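Local coordinates for separin (Saccharomyces cerevisiae, PDB 5U1T), which cleaves the cohesin subunit MCD1/SCC1 at the onset of anaphase as a caspase-like cysteine protease held inactive by securin for most of the cell cycle, at residues L584-K588 / W589-S593; L1072-L1075 / P1076-M1079; L1178-P1181 / E1182-K1186. All blocks are in the same frame, centred on the assembly; numbering follows the deposited sequence.

Contact 1 (L584-K588 / W589-S593); sequences LYINK and WLQKS
Tyr585 O takes the backbone N-H of Leu590 at 2.7 Å from Tyr585 O to Leu590 N, a nearly straight bond with an N-H...O angle of 162°. The donor comes in almost in line with the carbonyl, and because it lies five residues on, the turn it closes is wider than that of an alpha-helix. The normal i to i+4 donor, Trp589 N, also leans on Tyr585 O, but at 3.3 Å from Trp589 N to Tyr585 O the bond is weak. One turn earlier the pattern is still regular, with Lys588 N 2.9 Å from Leu584 O.

The side chains follow the same spacing. CG of Tyr585 stands opposite its own backbone N (chi1 179°), which sends the phenol along the helix toward both partners. Leu590 lays CB over one ring face, and its CD1 comes within 3.5 Å of Tyr585 CZ. The five-membered ring of Trp589 meets the tyrosine rim to rim, with Tyr585 CE1 and Trp589 CD1 3.7 Å apart and the planes only 16° from parallel.

The flat apolar rings fill this buried place, and the one polar atom on each is satisfied by the same acid: Tyr585 OH and Trp589 NE1 bond to the two carboxylate oxygens of Glu604 of helix 602-617. Leu590, wholly apolar, packs against helix 621-633. The arrangement is that of a pi-type turn near the C-terminal end of helix 578-590, running into a type I turn from Leu590 to Ser593 with a weak Ser593 N to Leu590 O bond, in the all-helical packing of separase's helical domain.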
ATOM      1  N   LEU A 584     -21.883  -2.480 -14.858  1.00 59.42           N
ATOM      2  CA  LEU A 584     -22.922  -1.479 -15.062  1.00 57.77           C
ATOM      3  C   LEU A 584     -22.350  -0.179 -15.583  1.00 56.30           C
ATOM      4  O   LEU A 584     -22.856   0.386 -16.556  1.00 53.41           O
ATOM      5  CB  LEU A 584     -23.681  -1.223 -13.767  1.00 57.65           C
ATOM      6  CG  LEU A 584     -24.905  -2.115 -13.686  1.00 53.33           C
ATOM      7  CD1 LEU A 584     -25.459  -2.135 -12.293  1.00 52.09           C
ATOM      8  CD2 LEU A 584     -25.909  -1.596 -14.678  1.00 54.45           C
ATOM      9  N   TYR A 585     -21.281   0.273 -14.943  1.00 50.46           N
ATOM     10  CA  TYR A 585     -20.655   1.523 -15.315  1.00 54.03           C
ATOM     11  C   TYR A 585     -20.085   1.467 -16.717  1.00 57.98           C
ATOM     12  O   TYR A 585     -20.207   2.433 -17.472  1.00 60.26           O
ATOM     13  CB  TYR A 585     -19.560   1.894 -14.320  1.00 56.38           C
ATOM     14  CG  TYR A 585     -18.843   3.180 -14.650  1.00 56.20           C
ATOM     15  CD1 TYR A 585     -19.477   4.404 -14.513  1.00 57.51           C
ATOM     16  CD2 TYR A 585     -17.523   3.166 -15.082  1.00 55.14           C
ATOM     17  CE1 TYR A 585     -18.822   5.576 -14.816  1.00 57.33           C
ATOM     18  CE2 TYR A 585     -16.859   4.324 -15.380  1.00 59.77           C
ATOM     19  CZ  TYR A 585     -17.512   5.537 -15.246  1.00 62.96           C
ATOM     20  OH  TYR A 585     -16.848   6.705 -15.552  1.00 54.38           O
ATOM     21  N   ILE A 586     -19.483   0.337 -17.079  1.00 60.75           N
ATOM     22  CA  ILE A 586     -18.892   0.205 -18.402  1.00 59.99           C
ATOM     23  C   ILE A 586     -19.963   0.174 -19.493  1.00 64.69           C
ATOM     24  O   ILE A 586     -19.822   0.837 -20.521  1.00 71.10           O
ATOM     25  CB  ILE A 586     -18.008  -1.062 -18.522  1.00 63.66           C
ATOM     26  CG1 ILE A 586     -16.756  -0.934 -17.649  1.00 63.02           C
ATOM     27  CG2 ILE A 586     -17.597  -1.316 -19.978  1.00 57.70           C
ATOM     28  CD1 ILE A 586     -15.816  -2.115 -17.789  1.00 62.53           C
ATOM     29  N   ASN A 587     -21.045  -0.568 -19.279  1.00 60.82           N
ATOM     30  CA  ASN A 587     -21.992  -0.787 -20.366  1.00 61.46           C
ATOM     31  C   ASN A 587     -23.186   0.151 -20.435  1.00 70.01           C
ATOM     32  O   ASN A 587     -23.757   0.323 -21.518  1.00 71.08           O
ATOM     33  CB  ASN A 587     -22.504  -2.214 -20.317  1.00 64.27           C
ATOM     34  CG  ASN A 587     -21.441  -3.217 -20.747  1.00 67.88           C
ATOM     35  OD1 ASN A 587     -20.916  -3.955 -19.915  1.00 67.20           O
ATOM     36  ND2 ASN A 587     -21.107  -3.234 -22.051  1.00 67.17           N
ATOM     37  N   LYS A 588     -23.569   0.750 -19.306  1.00 63.23           N
ATOM     38  CA  LYS A 588     -24.755   1.596 -19.270  1.00 58.93           C
ATOM     39  C   LYS A 588     -24.434   3.043 -18.918  1.00 63.30           C
ATOM     40  O   LYS A 588     -25.309   3.891 -18.943  1.00 70.99           O
ATOM     41  CB  LYS A 588     -25.778   1.047 -18.278  1.00 58.27           C
ATOM     42  CG  LYS A 588     -26.179  -0.380 -18.539  1.00 51.15           C
ATOM     43  CD  LYS A 588     -26.500  -0.590 -19.992  1.00 58.15           C
ATOM     44  CE  LYS A 588     -28.003  -0.602 -20.233  1.00 67.51           C
ATOM     45  NZ  LYS A 588     -28.638  -1.571 -19.286  1.00 72.77           N
ATOM     46  N   TRP A 589     -23.186   3.337 -18.575  1.00 64.36           N
ATOM     47  CA  TRP A 589     -22.795   4.731 -18.418  1.00 60.36           C
ATOM     48  C   TRP A 589     -21.685   5.101 -19.381  1.00 64.02           C
ATOM     49  O   TRP A 589     -21.897   5.833 -20.342  1.00 66.70           O
ATOM     50  CB  TRP A 589     -22.350   5.045 -16.985  1.00 57.86           C
ATOM     51  CG  TRP A 589     -22.436   6.514 -16.736  1.00 61.90           C
ATOM     52  CD1 TRP A 589     -21.416   7.416 -16.762  1.00 63.45           C
ATOM     53  CD2 TRP A 589     -23.628   7.264 -16.502  1.00 60.66           C
ATOM     54  NE1 TRP A 589     -21.893   8.679 -16.525  1.00 57.38           N
ATOM     55  CE2 TRP A 589     -23.252   8.613 -16.367  1.00 65.46           C
ATOM     56  CE3 TRP A 589     -24.980   6.923 -16.380  1.00 65.13           C
ATOM     57  CZ2 TRP A 589     -24.186   9.630 -16.112  1.00 63.76           C
ATOM     58  CZ3 TRP A 589     -25.904   7.933 -16.124  1.00 62.92           C
ATOM     59  CH2 TRP A 589     -25.501   9.268 -15.996  1.00 60.78           C
ATOM     60  N   LEU A 590     -20.500   4.558 -19.119  1.00 70.61           N
ATOM     61  CA  LEU A 590     -19.308   4.879 -19.886  1.00 65.50           C
ATOM     62  C   LEU A 590     -19.507   4.672 -21.372  1.00 71.32           C
ATOM     63  O   LEU A 590     -18.966   5.423 -22.177  1.00 74.10           O
ATOM     64  CB  LEU A 590     -18.153   4.035 -19.398  1.00 67.48           C
ATOM     65  CG  LEU A 590     -16.762   4.653 -19.428  1.00 73.94           C
ATOM     66  CD1 LEU A 590     -16.764   5.942 -18.642  1.00 64.76           C
ATOM     67  CD2 LEU A 590     -15.764   3.649 -18.836  1.00 70.02           C
ATOM     68  N   GLN A 591     -20.301   3.667 -21.735  1.00 71.60           N
ATOM     69  CA  GLN A 591     -20.527   3.332 -23.142  1.00 74.51           C
ATOM     70  C   GLN A 591     -21.409   4.343 -23.861  1.00 82.91           C
ATOM     71  O   GLN A 591     -21.265   4.547 -25.073  1.00 82.53           O
ATOM     72  CB  GLN A 591     -21.161   1.951 -23.268  1.00 81.11           C
ATOM     73  CG  GLN A 591     -20.645   1.179 -24.466  1.00 85.12           C
ATOM     74  CD  GLN A 591     -19.119   1.133 -24.505  1.00 83.99           C
ATOM     75  OE1 GLN A 591     -18.468   0.727 -23.537  1.00 81.30           O
ATOM     76  NE2 GLN A 591     -18.545   1.565 -25.625  1.00 86.53           N
ATOM     77  N   LYS A 592     -22.330   4.949 -23.105  1.00 82.54           N
ATOM     78  CA  LYS A 592     -23.229   5.988 -23.597  1.00 78.16           C
ATOM     79  C   LYS A 592     -22.603   7.361 -23.394  1.00 79.12           C
ATOM     80  O   LYS A 592     -23.297   8.357 -23.185  1.00 83.05           O
ATOM     81  CB  LYS A 592     -24.584   5.908 -22.883  1.00 75.17           C
ATOM     82  CG  LYS A 592     -25.063   4.479 -22.649  1.00 79.78           C
ATOM     83  CD  LYS A 592     -26.523   4.278 -23.062  1.00 88.23           C
ATOM     84  CE  LYS A 592     -26.796   2.791 -23.328  1.00 89.96           C
ATOM     85  NZ  LYS A 592     -25.766   2.192 -24.236  1.00 89.73           N
ATOM     86  N   SER A 593     -21.279   7.394 -23.446  1.00 75.64           N
ATOM     87  CA  SER A 593     -20.514   8.623 -23.349  1.00 77.76           C
ATOM     88  C   SER A 593     -20.959   9.685 -24.359  1.00 83.13           C
ATOM     89  O   SER A 593     -21.148  10.851 -23.998  1.00 83.62           O
ATOM     90  CB  SER A 593     -19.027   8.316 -23.554  1.00 79.80           C
ATOM     91  OG  SER A 593     -18.219   9.437 -23.243  1.00 80.80           O
TER

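Contact 2 (L1072-L1075 / P1076-M1079); sequences LTDL and PRHM
Asp1074 and Arg1077 cross at about a right angle, and the arginine offers its side, not its end, to the acid. NE and NH2 both point at one oxygen: Asp1074 OD1 lies 3.0 Å from Arg1077 NE and 3.1 Å from Arg1077 NH2, close to the guanidinium plane. Carboxylate and guanidinium are turned 53° apart, and NE meets OD1 through the anti lone pair, away from the other oxygen. A bend at chi3 of Arg1077 (-65°) folds the guanidinium back over the preceding turn, where Thr1073 O sits above its centre, 3.7 Å from Arg1077 CZ. OD1 also accepts from the backbone N of Tyr1388, whose ring makes a cation-pi contact with Arg1077.

This is the start of helix 1075-1088, which follows helix 1062-1072 after a short break. Asp1074 O takes two backbone donors, Arg1077 N at 2.9 Å and His1078 N at 3.0 Å from Asp1074 O. Pro1076, rigid and apolar, suits the first turn and lays its ring on Leu1039 of helix 1036-1054. With a lysine in place of Arg1077, the single ammonium would probably lose the side-on pair of bonds to Asp1074 OD1 and the flat face that lies on Thr1073 O and meets the Tyr1388 ring.

Leu1075 and Met1079, set one turn apart by the 2.9 Å bond from Met1079 N to Leu1075 O, lie side by side and point the same way, Leu1075 CD2 being 3.9 Å from Met1079 CG. Flexible and apolar, the methionine bends at chi2 and chi3 to fit, and reaches helix 1111-1127 as well. His1078 turns its ring to that same helix, bonding through NE2 to Glu1114.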
ATOM      1  N   LEU A1072      31.134 -28.547  -0.503  1.00 60.90           N
ATOM      2  CA  LEU A1072      29.755 -28.252  -0.914  1.00 59.44           C
ATOM      3  C   LEU A1072      28.779 -28.625   0.202  1.00 64.57           C
ATOM      4  O   LEU A1072      27.825 -27.902   0.463  1.00 67.61           O
ATOM      5  CB  LEU A1072      29.386 -28.995  -2.201  1.00 58.88           C
ATOM      6  CG  LEU A1072      28.189 -28.617  -3.097  1.00 67.65           C
ATOM      7  CD1 LEU A1072      27.933 -29.698  -4.128  1.00 56.03           C
ATOM      8  CD2 LEU A1072      26.907 -28.340  -2.361  1.00 62.26           C
ATOM      9  N   THR A1073      29.010 -29.761   0.855  1.00 67.82           N
ATOM     10  CA  THR A1073      28.090 -30.242   1.889  1.00 67.04           C
ATOM     11  C   THR A1073      28.274 -29.427   3.167  1.00 62.38           C
ATOM     12  O   THR A1073      27.465 -29.502   4.080  1.00 60.72           O
ATOM     13  CB  THR A1073      28.310 -31.739   2.206  1.00 57.27           C
ATOM     14  OG1 THR A1073      29.701 -31.949   2.410  1.00 72.44           O
ATOM     15  CG2 THR A1073      27.877 -32.621   1.066  1.00 60.75           C
ATOM     16  N   ASP A1074      29.357 -28.662   3.221  1.00 61.82           N
ATOM     17  CA  ASP A1074      29.655 -27.823   4.371  1.00 61.27           C
ATOM     18  C   ASP A1074      29.010 -26.425   4.261  1.00 63.04           C
ATOM     19  O   ASP A1074      28.664 -25.811   5.274  1.00 58.20           O
ATOM     20  CB  ASP A1074      31.162 -27.681   4.538  1.00 56.50           C
ATOM     21  CG  ASP A1074      31.540 -27.109   5.882  1.00 63.78           C
ATOM     22  OD1 ASP A1074      30.998 -27.603   6.896  1.00 60.07           O
ATOM     23  OD2 ASP A1074      32.371 -26.174   5.924  1.00 62.26           O
ATOM     24  N   LEU A1075      28.873 -25.935   3.026  1.00 60.82           N
ATOM     25  CA  LEU A1075      28.174 -24.686   2.732  1.00 62.89           C
ATOM     26  C   LEU A1075      26.862 -24.530   3.510  1.00 64.61           C
ATOM     27  O   LEU A1075      26.714 -23.573   4.265  1.00 59.75           O
ATOM     28  CB  LEU A1075      27.902 -24.565   1.231  1.00 57.18           C
ATOM     29  CG  LEU A1075      28.690 -23.480   0.508  1.00 65.27           C
ATOM     30  CD1 LEU A1075      27.938 -23.038  -0.741  1.00 63.26           C
ATOM     31  CD2 LEU A1075      28.980 -22.293   1.417  1.00 55.20           C
ATOM     32  N   PRO A1076      25.918 -25.482   3.372  1.00 66.27           N
ATOM     33  CA  PRO A1076      24.652 -25.259   4.075  1.00 56.93           C
ATOM     34  C   PRO A1076      24.774 -25.366   5.587  1.00 57.62           C
ATOM     35  O   PRO A1076      23.810 -25.074   6.275  1.00 58.33           O
ATOM     36  CB  PRO A1076      23.759 -26.383   3.559  1.00 55.78           C
ATOM     37  CG  PRO A1076      24.544 -27.056   2.473  1.00 66.85           C
ATOM     38  CD  PRO A1076      25.956 -26.826   2.784  1.00 62.11           C
ATOM     39  N   ARG A1077      25.909 -25.834   6.093  1.00 57.34           N
ATOM     40  CA  ARG A1077      26.129 -25.845   7.532  1.00 57.17           C
ATOM     41  C   ARG A1077      26.608 -24.469   7.997  1.00 58.69           C
ATOM     42  O   ARG A1077      26.259 -24.004   9.077  1.00 58.13           O
ATOM     43  CB  ARG A1077      27.146 -26.928   7.920  1.00 65.08           C
ATOM     44  CG  ARG A1077      26.592 -28.345   7.865  1.00 69.27           C
ATOM     45  CD  ARG A1077      27.536 -29.349   8.480  1.00 61.35           C
ATOM     46  NE  ARG A1077      28.795 -29.486   7.750  1.00 64.13           N
ATOM     47  CZ  ARG A1077      29.177 -30.597   7.119  1.00 65.90           C
ATOM     48  NH1 ARG A1077      28.384 -31.666   7.111  1.00 63.93           N
ATOM     49  NH2 ARG A1077      30.349 -30.639   6.493  1.00 63.23           N
ATOM     50  N   HIS A1078      27.395 -23.828   7.141  1.00 58.09           N
ATOM     51  CA  HIS A1078      28.067 -22.582   7.430  1.00 53.13           C
ATOM     52  C   HIS A1078      27.184 -21.331   7.180  1.00 60.11           C
ATOM     53  O   HIS A1078      27.144 -20.415   8.009  1.00 55.42           O
ATOM     54  CB  HIS A1078      29.343 -22.527   6.586  1.00 55.27           C
ATOM     55  CG  HIS A1078      30.041 -21.206   6.614  1.00 55.20           C
ATOM     56  ND1 HIS A1078      30.660 -20.718   7.743  1.00 55.22           N
ATOM     57  CD2 HIS A1078      30.229 -20.279   5.646  1.00 53.78           C
ATOM     58  CE1 HIS A1078      31.194 -19.538   7.470  1.00 59.62           C
ATOM     59  NE2 HIS A1078      30.952 -19.253   6.203  1.00 59.10           N
ATOM     60  N   MET A1079      26.489 -21.310   6.037  1.00 57.73           N
ATOM     61  CA  MET A1079      25.700 -20.165   5.593  1.00 50.39           C
ATOM     62  C   MET A1079      24.655 -19.673   6.611  1.00 56.02           C
ATOM     63  O   MET A1079      24.531 -18.483   6.812  1.00 59.66           O
ATOM     64  CB  MET A1079      25.011 -20.484   4.267  1.00 48.23           C
ATOM     65  CG  MET A1079      25.942 -20.584   3.077  1.00 48.71           C
ATOM     66  SD  MET A1079      27.142 -19.239   2.951  1.00 64.06           S
ATOM     67  CE  MET A1079      26.336 -18.063   1.858  1.00 66.87           C
TER

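Contact 3 (L1178-P1181 / E1182-K1186); sequences LSFP and EATKK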
ATOM      1  N   LEU A1178      14.706 -49.216  12.632  1.00 78.62           N
ATOM      2  CA  LEU A1178      14.003 -47.955  12.473  1.00 74.36           C
ATOM      3  C   LEU A1178      14.730 -46.954  11.606  1.00 66.33           C
ATOM      4  O   LEU A1178      15.938 -47.015  11.418  1.00 69.69           O
ATOM      5  CB  LEU A1178      13.720 -47.313  13.839  1.00 74.87           C
ATOM      6  CG  LEU A1178      14.710 -47.336  15.009  1.00 68.02           C
ATOM      7  CD1 LEU A1178      16.045 -46.666  14.711  1.00 66.18           C
ATOM      8  CD2 LEU A1178      14.036 -46.651  16.164  1.00 67.40           C
ATOM      9  N   SER A1179      13.960 -46.012  11.097  1.00 63.44           N
ATOM     10  CA  SER A1179      14.482 -44.958  10.259  1.00 62.68           C
ATOM     11  C   SER A1179      14.935 -43.768  11.084  1.00 64.65           C
ATOM     12  O   SER A1179      14.565 -43.622  12.252  1.00 64.05           O
ATOM     13  CB  SER A1179      13.417 -44.503   9.271  1.00 68.59           C
ATOM     14  OG  SER A1179      12.329 -43.923   9.968  1.00 62.17           O
ATOM     15  N   PHE A1180      15.722 -42.902  10.458  1.00 62.15           N
ATOM     16  CA  PHE A1180      16.128 -41.677  11.106  1.00 60.65           C
ATOM     17  C   PHE A1180      14.928 -40.847  11.574  1.00 60.23           C
ATOM     18  O   PHE A1180      14.969 -40.285  12.673  1.00 62.77           O
ATOM     19  CB  PHE A1180      17.012 -40.841  10.186  1.00 57.47           C
ATOM     20  CG  PHE A1180      17.652 -39.664  10.876  1.00 61.34           C
ATOM     21  CD1 PHE A1180      18.833 -39.821  11.594  1.00 61.92           C
ATOM     22  CD2 PHE A1180      17.071 -38.403  10.819  1.00 61.96           C
ATOM     23  CE1 PHE A1180      19.427 -38.740  12.234  1.00 62.38           C
ATOM     24  CE2 PHE A1180      17.657 -37.321  11.451  1.00 63.81           C
ATOM     25  CZ  PHE A1180      18.838 -37.488  12.165  1.00 66.52           C
ATOM     26  N   PRO A1181      13.859 -40.752  10.752  1.00 62.63           N
ATOM     27  CA  PRO A1181      12.753 -39.944  11.288  1.00 59.92           C
ATOM     28  C   PRO A1181      12.000 -40.633  12.415  1.00 59.17           C
ATOM     29  O   PRO A1181      11.437 -39.919  13.236  1.00 65.40           O
ATOM     30  CB  PRO A1181      11.841 -39.732  10.067  1.00 53.69           C
ATOM     31  CG  PRO A1181      12.749 -39.909   8.893  1.00 52.85           C
ATOM     32  CD  PRO A1181      13.685 -41.002   9.306  1.00 56.63           C
ATOM     33  N   GLU A1182      12.002 -41.964  12.466  1.00 59.86           N
ATOM     34  CA  GLU A1182      11.373 -42.680  13.572  1.00 63.16           C
ATOM     35  C   GLU A1182      12.170 -42.618  14.867  1.00 63.82           C
ATOM     36  O   GLU A1182      11.602 -42.447  15.951  1.00 61.56           O
ATOM     37  CB  GLU A1182      11.152 -44.123  13.202  1.00 58.44           C
ATOM     38  CG  GLU A1182      10.058 -44.249  12.217  1.00 67.38           C
ATOM     39  CD  GLU A1182       9.863 -45.666  11.749  1.00 84.39           C
ATOM     40  OE1 GLU A1182      10.880 -46.434  11.695  1.00 79.51           O
ATOM     41  OE2 GLU A1182       8.680 -46.001  11.447  1.00 82.83           O
ATOM     42  N   ALA A1183      13.482 -42.769  14.752  1.00 60.47           N
ATOM     43  CA  ALA A1183      14.360 -42.581  15.893  1.00 60.30           C
ATOM     44  C   ALA A1183      14.201 -41.170  16.453  1.00 59.95           C
ATOM     45  O   ALA A1183      14.174 -40.972  17.673  1.00 62.21           O
ATOM     46  CB  ALA A1183      15.802 -42.842  15.498  1.00 58.37           C
ATOM     47  N   THR A1184      14.092 -40.191  15.558  1.00 60.80           N
ATOM     48  CA  THR A1184      13.901 -38.808  15.973  1.00 58.87           C
ATOM     49  C   THR A1184      12.572 -38.655  16.742  1.00 57.41           C
ATOM     50  O   THR A1184      12.525 -38.013  17.786  1.00 55.78           O
ATOM     51  CB  THR A1184      13.956 -37.857  14.764  1.00 52.39           C
ATOM     52  OG1 THR A1184      15.272 -37.882  14.209  1.00 57.07           O
ATOM     53  CG2 THR A1184      13.690 -36.457  15.185  1.00 53.20           C
ATOM     54  N   LYS A1185      11.506 -39.266  16.242  1.00 57.95           N
ATOM     55  CA  LYS A1185      10.245 -39.290  16.970  1.00 57.12           C
ATOM     56  C   LYS A1185      10.331 -39.951  18.338  1.00 54.26           C
ATOM     57  O   LYS A1185       9.907 -39.372  19.327  1.00 60.71           O
ATOM     58  CB  LYS A1185       9.172 -40.003  16.161  1.00 61.48           C
ATOM     59  CG  LYS A1185       8.201 -39.078  15.497  1.00 61.56           C
ATOM     60  CD  LYS A1185       6.869 -39.776  15.272  1.00 70.40           C
ATOM     61  CE  LYS A1185       6.217 -40.174  16.595  1.00 80.65           C
ATOM     62  NZ  LYS A1185       4.775 -40.594  16.414  1.00 84.27           N
ATOM     63  N   LYS A1186      10.848 -41.170  18.390  1.00 57.66           N
ATOM     64  CA  LYS A1186      10.878 -41.935  19.632  1.00 56.49           C
ATOM     65  C   LYS A1186      11.635 -41.188  20.734  1.00 60.21           C
ATOM     66  O   LYS A1186      11.221 -41.180  21.906  1.00 58.51           O
ATOM     67  CB  LYS A1186      11.503 -43.301  19.394  1.00 57.85           C
ATOM     68  CG  LYS A1186      10.537 -44.392  18.961  1.00 63.68           C
ATOM     69  CD  LYS A1186      11.309 -45.690  18.663  1.00 71.40           C
ATOM     70  CE  LYS A1186      10.388 -46.903  18.531  1.00 79.27           C
ATOM     71  NZ  LYS A1186       9.133 -46.569  17.775  1.00 77.89           N
TER
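Phe1180 O receives two donors from one residue: Thr1184 N and, at 2.9 Å from Phe1180 O, Thr1184 OG1, which arrive from opposite faces of the carbonyl plane. Threonine's hydroxyl thus bonds back to its own helix and also lies over one face of the Phe1180 ring. That ring stacks on Phe1139, which joins the helix start to strand 1132-1139.

One turn earlier, Ser1179 and Glu1182 bond to each other in both directions as a capping box. The serine hydroxyl oxygen accepts the backbone N-H of Glu1182, with Ser1179 OG 3.2 Å from Glu1182 N, while the carboxylate returns to the serine backbone, with Glu1182 OE1 3.2 Å from Ser1179 N. The second bond is nearly straight (170°), although the N-H meets OE1 on the anti side and somewhat out of the carboxylate plane. Serine suits the N-cap because its short hydroxyl, set between its own backbone N and carbonyl carbon (chi1 65°), reaches forward to the first turn. Glutamate is long enough to fold back, and a weak bond from Ser1179 OG also reaches its OE1.

Ala1183 N gives a nearly straight bond of 2.9 Å to Ser1179 O. Pro1181 suits the first turn, where its missing N-H costs no helical bond while its carbonyl accepts Lys1185 N. Leu1178 lays CD1 against the small Ala1183 CB (3.9 Å) and CD2 against Lys1186 CD, the two chains crossing at a slant. The capping side chains serve the amide of Glu1182 in the first turn and that of Ser1179 at the N-cap, and the glutamate's negative charge there probably offsets the positive end of the helix dipole.

How the contacts relate
Contact 1 comes first along the chain, then contact 2, then contact 3. Contact 1, near the end of helix 578-590, belongs to the helical domain; its centre is about 62 Å from that of contact 2, across the chain's centre, and about 66 Å from that of contact 3. Contacts 2 and 3 mark the starts of helices 1075-1088 and 1180-1198 on one side of that centre, their own centres about 24 Å apart. Strand 1132-1139 of the mixed sheet lies between them in sequence and is met from both: Arg1077 makes a weak, long ion pair with Asp1138, and Phe1180 stacks on Phe1139. Both thus set helices against the sheet, away from the probable catalytic cysteine, Cys1497.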